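Local coordinates for endoglucanase, glycoside hydrolase family 5 protein (Cytophaga hutchinsonii, PDB 5IHS) that probably hydrolyses internal beta-1,4-glucosidic bonds of cellulose as a TIM-barrel endoglucanase, at residues A[119-130]-A[151-162]. Numbering follows the deposited sequence.
Sequences YVIIDYHSHEAQ and PNIIYEVYNEPL
Val120 N donates to Asn152 O (2.9 Å), the first of five backbone hydrogen bonds that zip strands 119-125 and 153-156 together in parallel and finish with Tyr124 N to Glu156 O. Further along, Asn159 N and Ser126 N approach Tyr124 O from opposite faces of its plane, and Glu160 N reaches Ser126 O. Apolar contacts lie on both faces of the sheet: Ile121 CG1 rests on Ile154 CB, while Ile122 CD1 meets Ile153 CG2 (3.9 Å).

Among the polar groups, the Asp123 and Glu156 carboxylates stack 25° apart, OD1 to OE1 3.8 Å; a salt bridge from Arg85 to Glu156 probably offsets the like charges, and Thr247 hydrogen-bonds its other oxygen. His125 ND1 bonds to the syn lone pair of Asp123 OD2 (2.6 Å). Asn159 holds CG anti to its own N (chi1 171°), which carries the amide nearly flat over one face of that imidazole. His127 ND1 gives an in-plane bond to Glu160 O (2.8 Å).

The Tyr158 ring is sandwiched between Ala129 CB, 3.7 Å from its centroid, and Pro161 CG, and its OH donates to Gln130 OE1 (2.6 Å).

Linked through helix 133-147, these neighbouring strands form a beta-alpha-beta unit of the TIM barrel; Asn159-Glu160, with Glu160 hydrogen-bonded to His220, is consistent with the Asn-Glu pair that carries the acid/base in family 5 cellulases.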
ATOM      1  N   TYR A 119       4.534   6.597   7.826  1.00  6.59           N
ATOM      2  CA  TYR A 119       4.828   5.225   7.433  1.00  6.33           C
ATOM      3  C   TYR A 119       4.985   5.139   5.914  1.00  6.21           C
ATOM      4  O   TYR A 119       4.495   5.994   5.163  1.00  6.47           O
ATOM      5  CB  TYR A 119       3.747   4.265   7.958  1.00  6.83           C
ATOM      6  CG  TYR A 119       3.730   4.208   9.480  1.00  6.82           C
ATOM      7  CD1 TYR A 119       4.598   3.364  10.166  1.00  7.21           C
ATOM      8  CD2 TYR A 119       2.888   5.020  10.227  1.00  7.36           C
ATOM      9  CE1 TYR A 119       4.624   3.334  11.548  1.00  7.88           C
ATOM     10  CE2 TYR A 119       2.899   4.994  11.606  1.00  7.94           C
ATOM     11  CZ  TYR A 119       3.769   4.164  12.265  1.00  7.79           C
ATOM     12  OH  TYR A 119       3.764   4.197  13.650  1.00  8.69           O
ATOM     13  N   VAL A 120       5.674   4.094   5.456  1.00  6.28           N
ATOM     14  CA  VAL A 120       5.946   3.926   4.034  1.00  6.21           C
ATOM     15  C   VAL A 120       5.872   2.448   3.680  1.00  6.29           C
ATOM     16  O   VAL A 120       6.458   1.608   4.379  1.00  7.27           O
ATOM     17  CB  VAL A 120       7.296   4.551   3.614  1.00  7.26           C
ATOM     18  CG1 VAL A 120       8.458   3.990   4.412  1.00  7.94           C
ATOM     19  CG2 VAL A 120       7.528   4.382   2.112  1.00  7.43           C
ATOM     20  N   ILE A 121       5.156   2.143   2.599  1.00  5.99           N
ATOM     21  CA  ILE A 121       5.061   0.792   2.059  1.00  5.81           C
ATOM     22  C   ILE A 121       6.035   0.660   0.898  1.00  6.36           C
ATOM     23  O   ILE A 121       5.963   1.423  -0.070  1.00  6.67           O
ATOM     24  CB  ILE A 121       3.637   0.480   1.586  1.00  6.40           C
ATOM     25  CG1 ILE A 121       2.630   0.590   2.730  1.00  7.05           C
ATOM     26  CG2 ILE A 121       3.587  -0.909   0.962  1.00  7.23           C
ATOM     27  CD1 ILE A 121       1.196   0.654   2.266  1.00  7.94           C
ATOM     28  N   ILE A 122       6.920  -0.331   1.001  1.00  6.23           N
ATOM     29  CA  ILE A 122       7.828  -0.703  -0.076  1.00  6.57           C
ATOM     30  C   ILE A 122       7.121  -1.805  -0.860  1.00  6.59           C
ATOM     31  O   ILE A 122       7.076  -2.949  -0.411  1.00  6.99           O
ATOM     32  CB  ILE A 122       9.180  -1.178   0.465  1.00  7.57           C
ATOM     33  CG1 ILE A 122       9.878  -0.067   1.256  1.00  8.97           C
ATOM     34  CG2 ILE A 122      10.070  -1.686  -0.674  1.00  8.30           C
ATOM     35  CD1 ILE A 122      11.116  -0.526   1.980  1.00 10.33           C
ATOM     36  N   ASP A 123       6.548  -1.453  -2.024  1.00  6.56           N
ATOM     37  CA  ASP A 123       5.710  -2.347  -2.826  1.00  6.71           C
ATOM     38  C   ASP A 123       6.470  -2.881  -4.038  1.00  6.30           C
ATOM     39  O   ASP A 123       6.866  -2.122  -4.937  1.00  7.06           O
ATOM     40  CB  ASP A 123       4.447  -1.588  -3.239  1.00  6.66           C
ATOM     41  CG  ASP A 123       3.706  -2.176  -4.436  1.00  7.04           C
ATOM     42  OD1 ASP A 123       3.673  -3.408  -4.624  1.00  8.18           O
ATOM     43  OD2 ASP A 123       3.110  -1.324  -5.178  1.00  7.42           O
ATOM     44  N   TYR A 124       6.665  -4.200  -4.057  1.00  6.53           N
ATOM     45  CA  TYR A 124       7.215  -4.929  -5.198  1.00  7.03           C
ATOM     46  C   TYR A 124       6.062  -5.097  -6.179  1.00  6.80           C
ATOM     47  O   TYR A 124       5.242  -6.011  -6.062  1.00  6.97           O
ATOM     48  CB  TYR A 124       7.778  -6.257  -4.712  1.00  7.55           C
ATOM     49  CG  TYR A 124       8.775  -6.922  -5.629  1.00  7.66           C
ATOM     50  CD1 TYR A 124      10.063  -6.404  -5.771  1.00  8.58           C
ATOM     51  CD2 TYR A 124       8.459  -8.068  -6.336  1.00  7.94           C
ATOM     52  CE1 TYR A 124      10.994  -7.006  -6.594  1.00  8.68           C
ATOM     53  CE2 TYR A 124       9.395  -8.681  -7.161  1.00  8.70           C
ATOM     54  CZ  TYR A 124      10.658  -8.139  -7.286  1.00  9.02           C
ATOM     55  OH  TYR A 124      11.612  -8.714  -8.095  1.00 10.74           O
ATOM     56  N   HIS A 125       5.984  -4.169  -7.135  1.00  6.61           N
ATOM     57  CA  HIS A 125       4.766  -3.962  -7.915  1.00  6.54           C
ATOM     58  C   HIS A 125       4.783  -4.880  -9.134  1.00  7.83           C
ATOM     59  O   HIS A 125       5.009  -4.469 -10.274  1.00  9.44           O
ATOM     60  CB  HIS A 125       4.593  -2.490  -8.266  1.00  7.04           C
ATOM     61  CG  HIS A 125       3.183  -2.125  -8.587  1.00  6.57           C
ATOM     62  ND1 HIS A 125       2.245  -1.870  -7.611  1.00  6.85           N
ATOM     63  CD2 HIS A 125       2.552  -1.983  -9.778  1.00  7.41           C
ATOM     64  CE1 HIS A 125       1.100  -1.564  -8.189  1.00  6.91           C
ATOM     65  NE2 HIS A 125       1.254  -1.634  -9.503  1.00  7.58           N
ATOM     66  N   SER A 126       4.549  -6.157  -8.843  1.00  7.97           N
ATOM     67  CA  SER A 126       4.646  -7.247  -9.799  1.00  9.02           C
ATOM     68  C   SER A 126       3.347  -8.037  -9.882  1.00  7.91           C
ATOM     69  O   SER A 126       2.600  -8.152  -8.905  1.00  7.84           O
ATOM     70  CB  SER A 126       5.761  -8.209  -9.373  1.00 11.23           C
ATOM     71  OG  SER A 126       5.880  -9.316 -10.253  1.00 13.58           O
ATOM     72  N   HIS A 127       3.121  -8.614 -11.070  1.00  8.42           N
ATOM     73  CA  HIS A 127       2.070  -9.592 -11.333  1.00  8.59           C
ATOM     74  C   HIS A 127       2.612 -11.008 -11.496  1.00  9.00           C
ATOM     75  O   HIS A 127       1.840 -11.922 -11.807  1.00 10.39           O
ATOM     76  CB  HIS A 127       1.289  -9.227 -12.606  1.00  9.35           C
ATOM     77  CG  HIS A 127       0.491  -7.966 -12.505  1.00  9.32           C
ATOM     78  ND1 HIS A 127      -0.459  -7.758 -11.531  1.00  9.11           N
ATOM     79  CD2 HIS A 127       0.500  -6.846 -13.271  1.00 10.49           C
ATOM     80  CE1 HIS A 127      -1.000  -6.562 -11.705  1.00  9.61           C
ATOM     81  NE2 HIS A 127      -0.448  -5.994 -12.764  1.00 10.16           N
ATOM     82  N   GLU A 128       3.916 -11.216 -11.303  1.00  9.38           N
ATOM     83  CA  GLU A 128       4.507 -12.526 -11.571  1.00 10.29           C
ATOM     84  C   GLU A 128       5.795 -12.715 -10.775  1.00  9.38           C
ATOM     85  O   GLU A 128       6.776 -13.282 -11.259  1.00 10.35           O
ATOM     86  CB  GLU A 128       4.717 -12.735 -13.069  1.00 13.14           C
ATOM     87  CG  GLU A 128       5.630 -11.742 -13.718  1.00 17.52           C
ATOM     88  CD  GLU A 128       5.873 -12.067 -15.179  1.00 22.93           C
ATOM     89  OE1 GLU A 128       4.897 -12.391 -15.881  1.00 24.88           O
ATOM     90  OE2 GLU A 128       7.041 -12.012 -15.623  1.00 25.22           O
ATOM     91  N   ALA A 129       5.776 -12.287  -9.517  1.00  9.13           N
ATOM     92  CA  ALA A 129       6.991 -12.264  -8.708  1.00  9.54           C
ATOM     93  C   ALA A 129       7.600 -13.654  -8.545  1.00  9.52           C
ATOM     94  O   ALA A 129       8.825 -13.789  -8.467  1.00 10.42           O
ATOM     95  CB  ALA A 129       6.694 -11.641  -7.341  1.00  9.61           C
ATOM     96  N   GLN A 130       6.763 -14.690  -8.487  1.00  9.62           N
ATOM     97  CA  GLN A 130       7.259 -16.038  -8.253  1.00 10.90           C
ATOM     98  C   GLN A 130       8.154 -16.530  -9.377  1.00 11.88           C
ATOM     99  O   GLN A 130       8.861 -17.522  -9.187  1.00 12.75           O
ATOM    100  CB  GLN A 130       6.100 -17.022  -8.051  1.00 11.48           C
ATOM    101  CG  GLN A 130       5.331 -17.446  -9.313  1.00 11.67           C
ATOM    102  CD  GLN A 130       4.374 -16.395  -9.822  1.00 11.65           C
ATOM    103  OE1 GLN A 130       4.114 -15.402  -9.155  1.00 11.99           O
ATOM    104  NE2 GLN A 130       3.806 -16.628 -10.991  1.00 12.83           N
ATOM    105  N   PRO A 151      10.942   2.096  12.378  1.00 10.57           N
ATOM    106  CA  PRO A 151       9.523   1.721  12.540  1.00 10.69           C
ATOM    107  C   PRO A 151       8.629   2.134  11.388  1.00  9.20           C
ATOM    108  O   PRO A 151       7.494   1.642  11.291  1.00  9.26           O
ATOM    109  CB  PRO A 151       9.118   2.436  13.835  1.00 12.03           C
ATOM    110  CG  PRO A 151      10.065   3.618  13.910  1.00 12.36           C
ATOM    111  CD  PRO A 151      11.370   3.097  13.381  1.00 11.82           C
ATOM    112  N   ASN A 152       9.092   3.019  10.514  1.00  8.79           N
ATOM    113  CA  ASN A 152       8.241   3.521   9.437  1.00  8.24           C
ATOM    114  C   ASN A 152       7.929   2.468   8.377  1.00  7.12           C
ATOM    115  O   ASN A 152       6.992   2.666   7.601  1.00  7.36           O
ATOM    116  CB  ASN A 152       8.955   4.669   8.717  1.00  8.16           C
ATOM    117  CG  ASN A 152       9.454   5.738   9.658  1.00  8.47           C
ATOM    118  OD1 ASN A 152      10.298   5.475  10.523  1.00  8.97           O
ATOM    119  ND2 ASN A 152       8.986   6.976   9.459  1.00  8.68           N
ATOM    120  N   ILE A 153       8.724   1.404   8.290  1.00  7.80           N
ATOM    121  CA  ILE A 153       8.742   0.526   7.119  1.00  8.08           C
ATOM    122  C   ILE A 153       7.647  -0.530   7.196  1.00  7.40           C
ATOM    123  O   ILE A 153       7.527  -1.244   8.197  1.00  8.01           O
ATOM    124  CB  ILE A 153      10.104  -0.177   7.006  1.00  9.90           C
ATOM    125  CG1 ILE A 153      11.289   0.798   7.135  1.00 11.50           C
ATOM    126  CG2 ILE A 153      10.151  -1.040   5.739  1.00 10.63           C
ATOM    127  CD1 ILE A 153      11.357   1.822   6.059  1.00 11.66           C
ATOM    128  N   ILE A 154       6.924  -0.689   6.087  1.00  7.12           N
ATOM    129  CA  ILE A 154       6.012  -1.798   5.822  1.00  7.05           C
ATOM    130  C   ILE A 154       6.429  -2.393   4.477  1.00  6.45           C
ATOM    131  O   ILE A 154       6.635  -1.654   3.510  1.00  7.62           O
ATOM    132  CB  ILE A 154       4.551  -1.295   5.753  1.00  7.01           C
ATOM    133  CG1 ILE A 154       4.141  -0.635   7.078  1.00  8.00           C
ATOM    134  CG2 ILE A 154       3.601  -2.429   5.376  1.00  7.66           C
ATOM    135  CD1 ILE A 154       2.898   0.226   6.963  1.00  8.97           C
ATOM    136  N   TYR A 155       6.595  -3.717   4.418  1.00  6.64           N
ATOM    137  CA  TYR A 155       6.993  -4.384   3.184  1.00  6.58           C
ATOM    138  C   TYR A 155       5.775  -4.990   2.499  1.00  6.63           C
ATOM    139  O   TYR A 155       4.921  -5.581   3.160  1.00  8.80           O
ATOM    140  CB  TYR A 155       7.997  -5.502   3.462  1.00  7.32           C
ATOM    141  CG  TYR A 155       9.227  -5.066   4.213  1.00  7.31           C
ATOM    142  CD1 TYR A 155      10.335  -4.568   3.548  1.00  7.96           C
ATOM    143  CD2 TYR A 155       9.290  -5.165   5.591  1.00  7.79           C
ATOM    144  CE1 TYR A 155      11.471  -4.180   4.240  1.00  9.16           C
ATOM    145  CE2 TYR A 155      10.424  -4.784   6.294  1.00  8.35           C
ATOM    146  CZ  TYR A 155      11.509  -4.294   5.614  1.00  8.93           C
ATOM    147  OH  TYR A 155      12.645  -3.890   6.281  1.00 10.00           O
ATOM    148  N   GLU A 156       5.711  -4.890   1.168  1.00  6.18           N
ATOM    149  CA  GLU A 156       4.634  -5.480   0.370  1.00  6.05           C
ATOM    150  C   GLU A 156       5.305  -6.288  -0.741  1.00  6.10           C
ATOM    151  O   GLU A 156       5.822  -5.738  -1.716  1.00  6.52           O
ATOM    152  CB  GLU A 156       3.694  -4.392  -0.144  1.00  5.81           C
ATOM    153  CG  GLU A 156       2.605  -4.928  -1.058  1.00  6.44           C
ATOM    154  CD  GLU A 156       1.645  -3.865  -1.559  1.00  6.49           C
ATOM    155  OE1 GLU A 156       1.883  -2.658  -1.326  1.00  6.96           O
ATOM    156  OE2 GLU A 156       0.622  -4.257  -2.191  1.00  6.62           O
ATOM    157  N   VAL A 157       5.327  -7.615  -0.572  1.00  6.14           N
ATOM    158  CA  VAL A 157       6.235  -8.458  -1.354  1.00  6.17           C
ATOM    159  C   VAL A 157       5.715  -8.889  -2.718  1.00  6.30           C
ATOM    160  O   VAL A 157       6.508  -9.377  -3.535  1.00  7.15           O
ATOM    161  CB  VAL A 157       6.681  -9.697  -0.551  1.00  7.60           C
ATOM    162  CG1 VAL A 157       7.437  -9.266   0.706  1.00  8.29           C
ATOM    163  CG2 VAL A 157       5.509 -10.608  -0.205  1.00  8.65           C
ATOM    164  N   TYR A 158       4.427  -8.717  -3.001  1.00  6.22           N
ATOM    165  CA  TYR A 158       3.867  -9.196  -4.274  1.00  6.39           C
ATOM    166  C   TYR A 158       2.535  -8.467  -4.509  1.00  6.05           C
ATOM    167  O   TYR A 158       1.479  -8.970  -4.127  1.00  6.40           O
ATOM    168  CB  TYR A 158       3.665 -10.706  -4.220  1.00  7.44           C
ATOM    169  CG  TYR A 158       3.343 -11.407  -5.530  1.00  7.43           C
ATOM    170  CD1 TYR A 158       2.915 -10.710  -6.651  1.00  7.01           C
ATOM    171  CD2 TYR A 158       3.469 -12.789  -5.628  1.00  7.91           C
ATOM    172  CE1 TYR A 158       2.615 -11.375  -7.831  1.00  7.62           C
ATOM    173  CE2 TYR A 158       3.175 -13.458  -6.798  1.00  8.41           C
ATOM    174  CZ  TYR A 158       2.746 -12.746  -7.897  1.00  7.79           C
ATOM    175  OH  TYR A 158       2.433 -13.365  -9.085  1.00  9.15           O
ATOM    176  N   ASN A 159       2.597  -7.309  -5.184  1.00  6.33           N
ATOM    177  CA  ASN A 159       1.423  -6.468  -5.407  1.00  6.14           C
ATOM    178  C   ASN A 159       0.149  -7.244  -5.743  1.00  6.25           C
ATOM    179  O   ASN A 159      -0.810  -7.233  -4.955  1.00  6.08           O
ATOM    180  CB  ASN A 159       1.749  -5.486  -6.533  1.00  6.46           C
ATOM    181  CG  ASN A 159       0.540  -4.698  -6.994  1.00  6.58           C
ATOM    182  OD1 ASN A 159      -0.209  -4.180  -6.179  1.00  7.33           O
ATOM    183  ND2 ASN A 159       0.324  -4.623  -8.306  1.00  7.42           N
ATOM    184  N   GLU A 160       0.120  -7.874  -6.923  1.00  6.07           N
ATOM    185  CA  GLU A 160      -1.112  -8.438  -7.477  1.00  6.63           C
ATOM    186  C   GLU A 160      -0.826  -9.715  -8.245  1.00  7.00           C
ATOM    187  O   GLU A 160      -0.668  -9.705  -9.479  1.00  7.38           O
ATOM    188  CB  GLU A 160      -1.843  -7.442  -8.368  1.00  6.97           C
ATOM    189  CG  GLU A 160      -2.695  -6.471  -7.594  1.00  7.42           C
ATOM    190  CD  GLU A 160      -3.529  -5.563  -8.477  1.00  8.05           C
ATOM    191  OE1 GLU A 160      -3.499  -5.732  -9.721  1.00  9.60           O
ATOM    192  OE2 GLU A 160      -4.241  -4.689  -7.932  1.00  8.16           O
ATOM    193  N   PRO A 161      -0.788 -10.847  -7.558  1.00  6.78           N
ATOM    194  CA  PRO A 161      -0.858 -12.126  -8.262  1.00  6.90           C
ATOM    195  C   PRO A 161      -2.065 -12.140  -9.198  1.00  7.55           C
ATOM    196  O   PRO A 161      -3.092 -11.513  -8.931  1.00  8.19           O
ATOM    197  CB  PRO A 161      -1.002 -13.146  -7.127  1.00  7.14           C
ATOM    198  CG  PRO A 161      -0.437 -12.449  -5.906  1.00  7.19           C
ATOM    199  CD  PRO A 161      -0.818 -11.008  -6.095  1.00  6.86           C
ATOM    200  N   LEU A 162      -1.933 -12.861 -10.305  1.00  7.78           N
ATOM    201  CA  LEU A 162      -2.989 -12.955 -11.304  1.00  8.97           C
ATOM    202  C   LEU A 162      -4.054 -13.972 -10.880  1.00  8.33           C
ATOM    203  O   LEU A 162      -3.935 -14.660  -9.866  1.00  8.72           O
ATOM    204  CB  LEU A 162      -2.379 -13.310 -12.657  1.00 11.58           C
ATOM    205  CG  LEU A 162      -1.367 -12.279 -13.163  1.00 14.64           C
ATOM    206  CD1 LEU A 162      -0.765 -12.738 -14.478  1.00 17.19           C
ATOM    207  CD2 LEU A 162      -2.004 -10.905 -13.319  1.00 15.57           C
TER